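Local coordinates for protein beta-N-acetylhexosaminidase (Bacteroides fragilis, PDB 4PYS) that probably cleaves terminal N-acetylhexosamine units from glycans, as a glycoside hydrolase of family 20 with a TIM-barrel catalytic domain, at residues Cys383-Tyr388 / Leu414-Tyr419; Arg405-Glu410 / Phe451-Ala456; Tyr80-Thr85 / Val122-Phe127. All coordinates share one frame; numbering follows the deposited sequence.

Contact 1 (Cys383-Tyr388 / Leu414-Tyr419); sequences CGTNYY and LRNPSY. With FMT (formic acid), chain J; FMT (formic acid), chain H.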
loop_
_atom_site.group_PDB
_atom_site.type_symbol
_atom_site.label_atom_id
_atom_site.label_comp_id
_atom_site.label_asym_id
_atom_site.label_seq_id
_atom_site.Cartn_x
_atom_site.Cartn_y
_atom_site.Cartn_z
ATOM N N CYS A 383 -1.527 -10.140 -5.348
ATOM C CA CYS A 383 -0.992 -10.068 -6.706
ATOM C C CYS A 383 -0.305 -8.736 -6.927
ATOM O O CYS A 383 -0.968 -7.709 -7.082
ATOM C CB CYS A 383 -2.111 -10.259 -7.748
ATOM S SG CYS A 383 -3.002 -11.811 -7.589
ATOM N N GLY A 384 1.030 -8.750 -6.950
ATOM C CA GLY A 384 1.796 -7.522 -7.096
ATOM C C GLY A 384 2.936 -7.674 -8.081
ATOM O O GLY A 384 4.083 -7.350 -7.774
ATOM N N THR A 385 2.614 -8.149 -9.279
ATOM C CA THR A 385 3.648 -8.500 -10.251
ATOM C C THR A 385 4.332 -7.278 -10.843
ATOM O O THR A 385 3.687 -6.245 -11.092
ATOM C CB THR A 385 3.079 -9.395 -11.370
ATOM O OG1 THR A 385 1.912 -8.782 -11.927
ATOM C CG2 THR A 385 2.687 -10.742 -10.806
ATOM N N ASN A 386 5.642 -7.391 -11.059
ATOM C CA ASN A 386 6.410 -6.277 -11.595
ATOM C C ASN A 386 5.852 -5.764 -12.915
ATOM O O ASN A 386 5.618 -4.559 -13.059
ATOM C CB ASN A 386 7.927 -6.576 -11.659
ATOM C CG ASN A 386 8.264 -7.980 -12.164
ATOM O OD1 ASN A 386 7.461 -8.660 -12.807
ATOM N ND2 ASN A 386 9.496 -8.409 -11.883
ATOM N N TYR A 387 5.624 -6.666 -13.866
ATOM C CA TYR A 387 4.685 -6.374 -14.955
ATOM C C TYR A 387 3.289 -6.622 -14.377
ATOM O O TYR A 387 2.985 -7.772 -14.049
ATOM C CB TYR A 387 4.863 -7.382 -16.096
ATOM C CG TYR A 387 6.106 -7.240 -16.949
ATOM C CD1 TYR A 387 7.067 -6.269 -16.685
ATOM C CD2 TYR A 387 6.299 -8.078 -18.040
ATOM C CE1 TYR A 387 8.207 -6.153 -17.489
ATOM C CE2 TYR A 387 7.420 -7.970 -18.840
ATOM C CZ TYR A 387 8.368 -7.010 -18.562
ATOM O OH TYR A 387 9.479 -6.919 -19.374
ATOM N N TYR A 388 2.429 -5.607 -14.228
ATOM C CA TYR A 388 2.716 -4.198 -14.495
ATOM C C TYR A 388 2.225 -3.351 -13.327
ATOM O O TYR A 388 1.444 -2.398 -13.501
ATOM C CB TYR A 388 1.984 -3.752 -15.765
ATOM C CG TYR A 388 2.511 -4.425 -17.010
ATOM C CD1 TYR A 388 3.798 -4.164 -17.467
ATOM C CD2 TYR A 388 1.719 -5.302 -17.751
ATOM C CE1 TYR A 388 4.294 -4.770 -18.603
ATOM C CE2 TYR A 388 2.211 -5.907 -18.898
ATOM C CZ TYR A 388 3.498 -5.634 -19.321
ATOM O OH TYR A 388 4.005 -6.233 -20.462
ATOM N N LEU A 414 -4.372 -3.175 -20.142
ATOM C CA LEU A 414 -4.797 -4.244 -21.042
ATOM C C LEU A 414 -4.136 -5.592 -20.762
ATOM O O LEU A 414 -4.668 -6.618 -21.170
ATOM C CB LEU A 414 -4.494 -3.868 -22.498
ATOM C CG LEU A 414 -5.180 -2.632 -23.064
ATOM C CD1 LEU A 414 -4.649 -2.379 -24.477
ATOM C CD2 LEU A 414 -6.683 -2.834 -23.071
ATOM N N ARG A 415 -2.976 -5.601 -20.099
ATOM C CA ARG A 415 -2.169 -6.827 -20.074
ATOM C C ARG A 415 -1.545 -7.138 -18.704
ATOM O O ARG A 415 -0.508 -7.790 -18.628
ATOM C CB ARG A 415 -1.080 -6.770 -21.165
ATOM C CG ARG A 415 -1.623 -6.971 -22.596
ATOM C CD ARG A 415 -0.548 -6.771 -23.687
ATOM N NE ARG A 415 -0.050 -5.396 -23.728
ATOM C CZ ARG A 415 -0.627 -4.407 -24.409
ATOM N NH1 ARG A 415 -1.733 -4.623 -25.112
ATOM N NH2 ARG A 415 -0.101 -3.193 -24.386
ATOM N N ASN A 416 -2.198 -6.704 -17.632
ATOM C CA ASN A 416 -1.642 -6.862 -16.276
ATOM C C ASN A 416 -1.904 -8.255 -15.722
ATOM O O ASN A 416 -3.052 -8.613 -15.475
ATOM C CB ASN A 416 -2.286 -5.822 -15.358
ATOM C CG ASN A 416 -1.629 -5.742 -13.995
ATOM O OD1 ASN A 416 -0.593 -6.361 -13.746
ATOM N ND2 ASN A 416 -2.233 -4.965 -13.101
ATOM N N PRO A 417 -0.838 -9.044 -15.499
ATOM C CA PRO A 417 -1.013 -10.386 -14.932
ATOM C C PRO A 417 -1.681 -10.364 -13.558
ATOM O O PRO A 417 -2.291 -11.366 -13.167
ATOM C CB PRO A 417 0.429 -10.888 -14.789
ATOM C CG PRO A 417 1.202 -10.134 -15.822
ATOM C CD PRO A 417 0.575 -8.761 -15.824
ATOM N N SER A 418 -1.563 -9.245 -12.844
ATOM C CA SER A 418 -2.132 -9.142 -11.502
ATOM C C SER A 418 -3.630 -8.835 -11.500
ATOM O O SER A 418 -4.284 -8.935 -10.464
ATOM C CB SER A 418 -1.369 -8.115 -10.668
ATOM O OG SER A 418 -0.113 -8.643 -10.278
ATOM N N TYR A 419 -4.176 -8.483 -12.658
ATOM C CA TYR A 419 -5.612 -8.233 -12.775
ATOM C C TYR A 419 -6.316 -9.498 -13.240
ATOM O O TYR A 419 -6.151 -9.935 -14.388
ATOM C CB TYR A 419 -5.878 -7.064 -13.740
ATOM C CG TYR A 419 -7.348 -6.769 -13.909
ATOM C CD1 TYR A 419 -8.193 -6.690 -12.804
ATOM C CD2 TYR A 419 -7.904 -6.588 -15.174
ATOM C CE1 TYR A 419 -9.567 -6.424 -12.958
ATOM C CE2 TYR A 419 -9.265 -6.322 -15.331
ATOM C CZ TYR A 419 -10.085 -6.235 -14.214
ATOM O OH TYR A 419 -11.438 -5.967 -14.371
HETATM C C FMT J . 6.415 -4.928 -21.737
HETATM O O1 FMT J . 6.619 -6.079 -21.361
HETATM O O2 FMT J . 7.305 -4.088 -21.891
HETATM C C FMT H . 11.856 -5.865 -10.664
HETATM O O1 FMT H . 11.618 -6.860 -11.344
HETATM O O2 FMT H . 12.695 -5.012 -10.973
HETATM O O HOH W 1 2.564 -5.743 -22.853
#

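Contact 2 (Arg405-Glu410 / Phe451-Ala456); sequences RTFDLE and FPRILA. With FMT (formic acid), chain H.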
loop_
_atom_site.group_PDB
_atom_site.type_symbol
_atom_site.label_atom_id
_atom_site.label_comp_id
_atom_site.label_asym_id
_atom_site.label_seq_id
_atom_site.Cartn_x
_atom_site.Cartn_y
_atom_site.Cartn_z
ATOM N N ARG A 405 12.376 -3.245 -18.507
ATOM C CA ARG A 405 11.661 -2.802 -17.311
ATOM C C ARG A 405 11.038 -1.431 -17.535
ATOM O O ARG A 405 11.288 -0.481 -16.793
ATOM C CB ARG A 405 12.561 -2.823 -16.072
ATOM C CG ARG A 405 13.003 -4.231 -15.690
ATOM C CD ARG A 405 13.604 -4.285 -14.289
ATOM N NE ARG A 405 14.828 -3.499 -14.200
ATOM C CZ ARG A 405 15.302 -2.979 -13.071
ATOM N NH1 ARG A 405 16.420 -2.268 -13.087
ATOM N NH2 ARG A 405 14.654 -3.161 -11.931
ATOM N N THR A 406 10.229 -1.351 -18.586
ATOM C CA THR A 406 9.420 -0.177 -18.874
ATOM C C THR A 406 8.030 -0.658 -19.249
ATOM O O THR A 406 7.877 -1.786 -19.736
ATOM C CB THR A 406 9.979 0.655 -20.058
ATOM O OG1 THR A 406 9.957 -0.116 -21.267
ATOM C CG2 THR A 406 11.420 1.107 -19.779
ATOM N N PHE A 407 7.030 0.191 -19.029
ATOM C CA PHE A 407 5.669 -0.059 -19.521
ATOM C C PHE A 407 4.809 1.198 -19.443
ATOM O O PHE A 407 5.141 2.137 -18.715
ATOM C CB PHE A 407 4.987 -1.234 -18.784
ATOM C CG PHE A 407 4.729 -0.997 -17.313
ATOM C CD1 PHE A 407 3.538 -0.419 -16.884
ATOM C CD2 PHE A 407 5.653 -1.398 -16.358
ATOM C CE1 PHE A 407 3.283 -0.216 -15.539
ATOM C CE2 PHE A 407 5.398 -1.198 -15.001
ATOM C CZ PHE A 407 4.222 -0.613 -14.596
ATOM N N ASP A 408 3.700 1.224 -20.181
ATOM C CA ASP A 408 2.854 2.407 -20.144
ATOM C C ASP A 408 1.418 2.114 -19.720
ATOM O O ASP A 408 1.106 1.020 -19.238
ATOM C CB ASP A 408 2.929 3.178 -21.493
ATOM C CG ASP A 408 2.206 2.475 -22.633
ATOM O OD1 ASP A 408 1.567 1.423 -22.415
ATOM O OD2 ASP A 408 2.265 2.995 -23.772
ATOM N N LEU A 409 0.543 3.096 -19.888
ATOM C CA LEU A 409 -0.824 2.976 -19.387
ATOM C C LEU A 409 -1.613 1.880 -20.110
ATOM O O LEU A 409 -2.452 1.198 -19.491
ATOM C CB LEU A 409 -1.552 4.324 -19.488
ATOM C CG LEU A 409 -2.894 4.432 -18.755
ATOM C CD1 LEU A 409 -2.706 4.366 -17.233
ATOM C CD2 LEU A 409 -3.594 5.731 -19.141
ATOM N N GLU A 410 -1.347 1.700 -21.404
ATOM C CA GLU A 410 -1.963 0.601 -22.151
ATOM C C GLU A 410 -1.523 -0.756 -21.626
ATOM O O GLU A 410 -2.338 -1.670 -21.521
ATOM C CB GLU A 410 -1.662 0.696 -23.660
ATOM C CG GLU A 410 -2.674 1.506 -24.446
ATOM C CD GLU A 410 -2.497 1.397 -25.962
ATOM O OE1 GLU A 410 -2.705 2.413 -26.645
ATOM O OE2 GLU A 410 -2.161 0.302 -26.461
ATOM N N PHE A 451 1.702 8.584 -11.354
ATOM C CA PHE A 451 0.544 9.002 -12.170
ATOM C C PHE A 451 0.908 9.142 -13.635
ATOM O O PHE A 451 1.949 9.707 -13.955
ATOM C CB PHE A 451 0.026 10.358 -11.678
ATOM C CG PHE A 451 -0.668 10.284 -10.350
ATOM C CD1 PHE A 451 0.053 10.408 -9.173
ATOM C CD2 PHE A 451 -2.038 10.062 -10.286
ATOM C CE1 PHE A 451 -0.587 10.320 -7.942
ATOM C CE2 PHE A 451 -2.684 9.974 -9.062
ATOM C CZ PHE A 451 -1.949 10.107 -7.897
ATOM N N PRO A 452 0.008 8.722 -14.546
ATOM C CA PRO A 452 -1.352 8.241 -14.297
ATOM C C PRO A 452 -1.482 6.733 -14.148
ATOM O O PRO A 452 -2.592 6.272 -13.982
ATOM C CB PRO A 452 -2.099 8.657 -15.580
ATOM C CG PRO A 452 -1.041 8.552 -16.643
ATOM C CD PRO A 452 0.247 9.009 -15.977
ATOM N N ARG A 453 -0.403 5.966 -14.216
ATOM C CA ARG A 453 -0.583 4.514 -14.241
ATOM C C ARG A 453 -1.231 3.940 -12.983
ATOM O O ARG A 453 -1.916 2.916 -13.042
ATOM C CB ARG A 453 0.728 3.808 -14.577
ATOM C CG ARG A 453 1.187 4.071 -16.020
ATOM C CD ARG A 453 2.593 3.524 -16.284
ATOM N NE ARG A 453 3.551 4.105 -15.342
ATOM C CZ ARG A 453 4.788 3.664 -15.154
ATOM N NH1 ARG A 453 5.248 2.634 -15.855
ATOM N NH2 ARG A 453 5.568 4.255 -14.252
ATOM N N ILE A 454 -1.060 4.597 -11.844
ATOM C CA ILE A 454 -1.741 4.101 -10.631
ATOM C C ILE A 454 -3.270 4.132 -10.763
ATOM O O ILE A 454 -3.984 3.389 -10.088
ATOM C CB ILE A 454 -1.297 4.867 -9.360
ATOM C CG1 ILE A 454 -1.713 4.076 -8.110
ATOM C CG2 ILE A 454 -1.864 6.290 -9.342
ATOM C CD1 ILE A 454 -0.775 4.209 -6.968
ATOM N N LEU A 455 -3.786 4.980 -11.648
ATOM C CA LEU A 455 -5.230 5.056 -11.790
ATOM C C LEU A 455 -5.762 3.775 -12.417
ATOM O O LEU A 455 -6.881 3.356 -12.130
ATOM C CB LEU A 455 -5.619 6.263 -12.662
ATOM C CG LEU A 455 -5.274 7.628 -12.073
ATOM C CD1 LEU A 455 -5.611 8.733 -13.068
ATOM C CD2 LEU A 455 -6.048 7.842 -10.788
ATOM N N ALA A 456 -4.969 3.165 -13.290
ATOM C CA ALA A 456 -5.392 1.914 -13.916
ATOM C C ALA A 456 -5.364 0.801 -12.882
ATOM O O ALA A 456 -6.245 -0.056 -12.853
ATOM C CB ALA A 456 -4.500 1.578 -15.094
HETATM C C FMT H . 11.856 -5.865 -10.664
HETATM O O1 FMT H . 11.618 -6.860 -11.344
HETATM O O2 FMT H . 12.695 -5.012 -10.973
#

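Contact 3 (Tyr80-Thr85 / Val122-Phe127); sequences YRIRVT and VEITDF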
loop_
_atom_site.group_PDB
_atom_site.type_symbol
_atom_site.label_atom_id
_atom_site.label_comp_id
_atom_site.label_asym_id
_atom_site.label_seq_id
_atom_site.Cartn_x
_atom_site.Cartn_y
_atom_site.Cartn_z
ATOM N N TYR A 80 -20.895 1.299 0.058
ATOM C CA TYR A 80 -21.697 2.446 0.467
ATOM C C TYR A 80 -22.781 2.719 -0.562
ATOM O O TYR A 80 -22.741 2.193 -1.683
ATOM C CB TYR A 80 -20.811 3.686 0.653
ATOM C CG TYR A 80 -20.187 4.144 -0.640
ATOM C CD1 TYR A 80 -18.960 3.645 -1.061
ATOM C CD2 TYR A 80 -20.832 5.076 -1.447
ATOM C CE1 TYR A 80 -18.400 4.053 -2.270
ATOM C CE2 TYR A 80 -20.285 5.483 -2.651
ATOM C CZ TYR A 80 -19.068 4.975 -3.050
ATOM O OH TYR A 80 -18.535 5.384 -4.254
ATOM N N ARG A 81 -23.751 3.537 -0.172
ATOM C CA ARG A 81 -24.736 4.046 -1.110
ATOM C C ARG A 81 -24.861 5.536 -0.842
ATOM O O ARG A 81 -24.870 5.969 0.318
ATOM C CB ARG A 81 -26.087 3.348 -0.905
ATOM C CG ARG A 81 -27.186 3.805 -1.863
ATOM C CD ARG A 81 -28.528 3.149 -1.528
ATOM N NE ARG A 81 -28.457 1.688 -1.584
ATOM C CZ ARG A 81 -28.370 0.900 -0.514
ATOM N NH1 ARG A 81 -28.363 1.423 0.707
ATOM N NH2 ARG A 81 -28.294 -0.418 -0.658
ATOM N N ILE A 82 -24.918 6.318 -1.913
ATOM C CA ILE A 82 -25.155 7.754 -1.798
ATOM C C ILE A 82 -26.413 8.073 -2.572
ATOM O O ILE A 82 -26.524 7.682 -3.733
ATOM C CB ILE A 82 -24.012 8.572 -2.421
ATOM C CG1 ILE A 82 -22.691 8.365 -1.663
ATOM C CG2 ILE A 82 -24.369 10.056 -2.426
ATOM C CD1 ILE A 82 -21.475 9.034 -2.341
ATOM N N ARG A 83 -27.368 8.759 -1.945
ATOM C CA ARG A 83 -28.509 9.300 -2.680
ATOM C C ARG A 83 -28.508 10.801 -2.512
ATOM O O ARG A 83 -28.615 11.302 -1.390
ATOM C CB ARG A 83 -29.836 8.725 -2.176
ATOM C CG ARG A 83 -30.080 7.286 -2.587
ATOM C CD ARG A 83 -31.319 6.734 -1.891
ATOM N NE ARG A 83 -31.014 6.342 -0.516
ATOM C CZ ARG A 83 -31.937 6.166 0.421
ATOM N NH1 ARG A 83 -33.218 6.366 0.129
ATOM N NH2 ARG A 83 -31.580 5.803 1.647
ATOM N N VAL A 84 -28.355 11.515 -3.623
ATOM C CA VAL A 84 -28.497 12.969 -3.626
ATOM C C VAL A 84 -29.850 13.299 -4.234
ATOM O O VAL A 84 -30.116 12.931 -5.379
ATOM C CB VAL A 84 -27.386 13.645 -4.462
ATOM C CG1 VAL A 84 -27.597 15.159 -4.517
ATOM C CG2 VAL A 84 -26.011 13.323 -3.894
ATOM N N THR A 85 -30.711 13.966 -3.461
ATOM C CA THR A 85 -32.005 14.426 -3.952
ATOM C C THR A 85 -31.975 15.951 -3.936
ATOM O O THR A 85 -31.010 16.534 -3.432
ATOM C CB THR A 85 -33.166 13.907 -3.066
ATOM O OG1 THR A 85 -33.191 14.622 -1.823
ATOM C CG2 THR A 85 -33.026 12.422 -2.799
ATOM N N VAL A 122 -28.456 11.965 -7.872
ATOM C CA VAL A 122 -27.858 10.693 -8.262
ATOM C C VAL A 122 -28.130 9.637 -7.200
ATOM O O VAL A 122 -28.402 9.960 -6.041
ATOM C CB VAL A 122 -26.324 10.850 -8.445
ATOM C CG1 VAL A 122 -25.626 10.988 -7.095
ATOM C CG2 VAL A 122 -25.733 9.678 -9.222
ATOM N N GLU A 123 -28.101 8.374 -7.606
ATOM C CA GLU A 123 -27.922 7.291 -6.653
ATOM C C GLU A 123 -26.697 6.488 -7.063
ATOM O O GLU A 123 -26.606 6.001 -8.194
ATOM C CB GLU A 123 -29.164 6.396 -6.576
ATOM C CG GLU A 123 -29.025 5.270 -5.556
ATOM C CD GLU A 123 -30.340 4.552 -5.287
ATOM O OE1 GLU A 123 -31.411 5.097 -5.632
ATOM O OE2 GLU A 123 -30.291 3.441 -4.727
ATOM N N ILE A 124 -25.745 6.382 -6.146
ATOM C CA ILE A 124 -24.517 5.637 -6.382
ATOM C C ILE A 124 -24.491 4.481 -5.397
ATOM O O ILE A 124 -24.696 4.687 -4.198
ATOM C CB ILE A 124 -23.298 6.528 -6.115
ATOM C CG1 ILE A 124 -23.284 7.714 -7.081
ATOM C CG2 ILE A 124 -22.009 5.728 -6.254
ATOM C CD1 ILE A 124 -22.305 8.810 -6.664
ATOM N N THR A 125 -24.271 3.270 -5.905
ATOM C CA THR A 125 -24.134 2.089 -5.061
ATOM C C THR A 125 -22.809 1.463 -5.429
ATOM O O THR A 125 -22.546 1.221 -6.619
ATOM C CB THR A 125 -25.257 1.073 -5.329
ATOM O OG1 THR A 125 -26.526 1.743 -5.264
ATOM C CG2 THR A 125 -25.220 -0.032 -4.287
ATOM N N ASP A 126 -21.960 1.196 -4.439
ATOM C CA ASP A 126 -20.555 0.951 -4.773
ATOM C C ASP A 126 -19.876 0.082 -3.703
ATOM O O ASP A 126 -20.195 0.168 -2.514
ATOM C CB ASP A 126 -19.849 2.310 -4.909
ATOM C CG ASP A 126 -18.553 2.235 -5.680
ATOM O OD1 ASP A 126 -18.343 1.235 -6.415
ATOM O OD2 ASP A 126 -17.762 3.210 -5.573
ATOM N N PHE A 127 -18.969 -0.786 -4.143
ATOM C CA PHE A 127 -18.217 -1.659 -3.252
ATOM C C PHE A 127 -17.035 -2.253 -4.027
ATOM O O PHE A 127 -17.101 -2.364 -5.268
ATOM C CB PHE A 127 -19.116 -2.778 -2.690
ATOM C CG PHE A 127 -19.995 -3.424 -3.717
ATOM C CD1 PHE A 127 -19.513 -4.459 -4.512
ATOM C CD2 PHE A 127 -21.303 -2.995 -3.888
ATOM C CE1 PHE A 127 -20.331 -5.063 -5.460
ATOM C CE2 PHE A 127 -22.130 -3.587 -4.837
ATOM C CZ PHE A 127 -21.640 -4.618 -5.621
HETATM O O HOH W 2 -28.776 0.826 -4.455
#

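Contact 1 (Cys383-Tyr388 / Leu414-Tyr419)
The Tyr388 ring turns its edge to the backbone of Arg415, whose O lies near the ring plane, 3.3 Å from Tyr388 CE2. A formic acid molecule, probably from the crystallisation liquor, lies near that plane at the hydroxyl end, where Tyr388 OH donates to its O1. It also lies over a face of the Tyr387 ring, and Tyr388 CE1 is 3.4 Å above the Tyr387 plane, toward the rim. Over the centre of one Tyr388 face lies CB of Tyr387, brought there by the cis peptide joining the two; Pro417 CD touches the Tyr388 ring obliquely, 4.1 Å from CD2. One water, donating to Tyr388 OH and accepting from Arg415 NE, links the segments, and Arg415 NH2 makes a salt bridge with Asp411.

Tyr388 N donates to Asn416 OD1 over 3.2 Å, almost straight (165°), and Ser418 N reaches the same oxygen from the opposite face, closing an Asx turn. With CG anti to its own N (chi1 -171°), Asn416 can present that oxygen to both, while its ND2 binds Gln460. Small hydroxyl residues suit the tighter inner side: Ser418 OG donates to Thr385 OG1, which in turn donates to Tyr387 O, both over 2.6 Å. This hydroxyl chain ends on the carbonyl of the cis peptide and so probably steadies it.

Cys383 ends barrel strand 381-383, hydrogen-bonded to strand 428-435, so the contact lies just past the strand's C-terminal end, which carries the active site in TIM barrels. Trp363 of helix 363-366 covers Thr385 and Pro417, and helix 409-415 leads into the Asn416 turn.

Contact 2 (Arg405-Glu410 / Phe451-Ala456)
Leu409 and Arg453 bring the backbones together, their CA atoms 5.4 Å apart, where the starts of helices 409-415 and 453-462 meet, the latter just after a cis peptide that precedes Pro452.

Arg453 carries the polar half of the contact. Its NH1 stands over the centre of the Phe407 ring, 3.4 Å above the plane, and its CZ is 4.5 Å from the ring centroid, only 25° off the normal: a cation-pi interaction over the face, with the guanidinium tilted 42° to the ring. A bend at chi3 (-57°) swings the group over the phenyl, and the same NH1 makes a weak bond to Phe407 O at 2.9 Å. Phe407 thus offers both its pi face and its carbonyl, and a flat, electron-rich ring suits this place beneath a cation.

Leu409 supplies the apolar half. Its CD1 branch fits against the start of helix 453-462, 3.7 Å from Arg453 CA and 3.9 Å from Ala456 CB; the small methyl of Ala456 lets the leucine come close. The neighbouring Asp408 is the N-cap of helix 409-415, capping a backbone N just beyond Glu410, while its OD2 binds Lys496 N.

Further carbonyls share the arginine: NH1 also donates to Phe393 O, and NH2 to Arg449 O. No carboxylate takes part in these bonds; the buried charge is instead met by main-chain oxygens and an aromatic face, which probably disperse it over several neutral partners. Such an arrangement stitches the loop at Phe393, the Phe407 backbone and helix 453-462 together through one side chain.

Contact 3 (Tyr80-Thr85 / Val122-Phe127)
In the sheet of the family 20 domain 2, strand 80-84 runs antiparallel to the end of strand 117-126, their axes 4.7 Å apart. Three hydrogen-bonded pairs, Tyr80 with Asp126, Ile82 with Ile124 and Val84 with Val122, each make two backbone bonds; in the middle pair Ile82 N to Ile124 O and Ile124 N to Ile82 O both measure 2.8 Å. Arg81 with Thr125 and Arg83 with Glu123 are the non-hydrogen-bonded pairs between them.

The face of Tyr80, Ile82 and Val84 is mostly apolar, with Val and Ile partners, but Asp126 faces Tyr80 at its end. Val84 CG2 lies 4.0 Å from Val122 CG1, and Tyr80 CE2 equally far from Ile124 CG2. With chi1 at 65° the Tyr80 ring leans across to Asp126, its OH 2.7 Å from Asp126 OD2 in a weak bond, not settled because Ser105 OG, the stronger partner, is also within reach. Ring and carboxylate run side by side with their planes 77° apart.

The opposite face is polar, with Arg81, Arg83, Glu123 and Thr125. Arg81 NE and Glu123 OE2 stay 4.0 Å apart, too far for a salt bridge, but a water between them joins both and also Thr125 OG1. The Arg83 and Glu123 stems pack at 3.7 Å, CG to CG, while both arginines find salt bridges in Glu92, and Arg81 a further one in Asp72.

Strand 89-93 flanks strand 80-84, and strand 17-21 lines the far edge of 117-126. Helix 96-109 covers the apolar face, through Tyr101, Ala102, Leu106 and Trp109, and Asp126 OD1 accepts from Gly16 N and from Trp462 NE1 of catalytic-domain helix 453-462.

Overall arrangement
Contact 3 comes first along the chain, in domain 2; contacts 1 and 2 both belong to the catalytic domain, and their segments alternate. Their centres are 11 Å apart, and they touch, with Tyr388 packing on Phe407. Helix 409-415 serves both, its first turn in contact 2 and its later part in contact 1, and one formic acid molecule, probably from the crystallisation liquor, bridges Asn386 and Arg405. Together they hold the long connection after barrel strand 381-383 against helix 453-462. Contact 3 lies about 30 Å from contact 1 and 29 Å from contact 2, centre to centre, yet helix 453-462, which begins in contact 2, ends with Trp462 bonded to Asp126, linking the two domains.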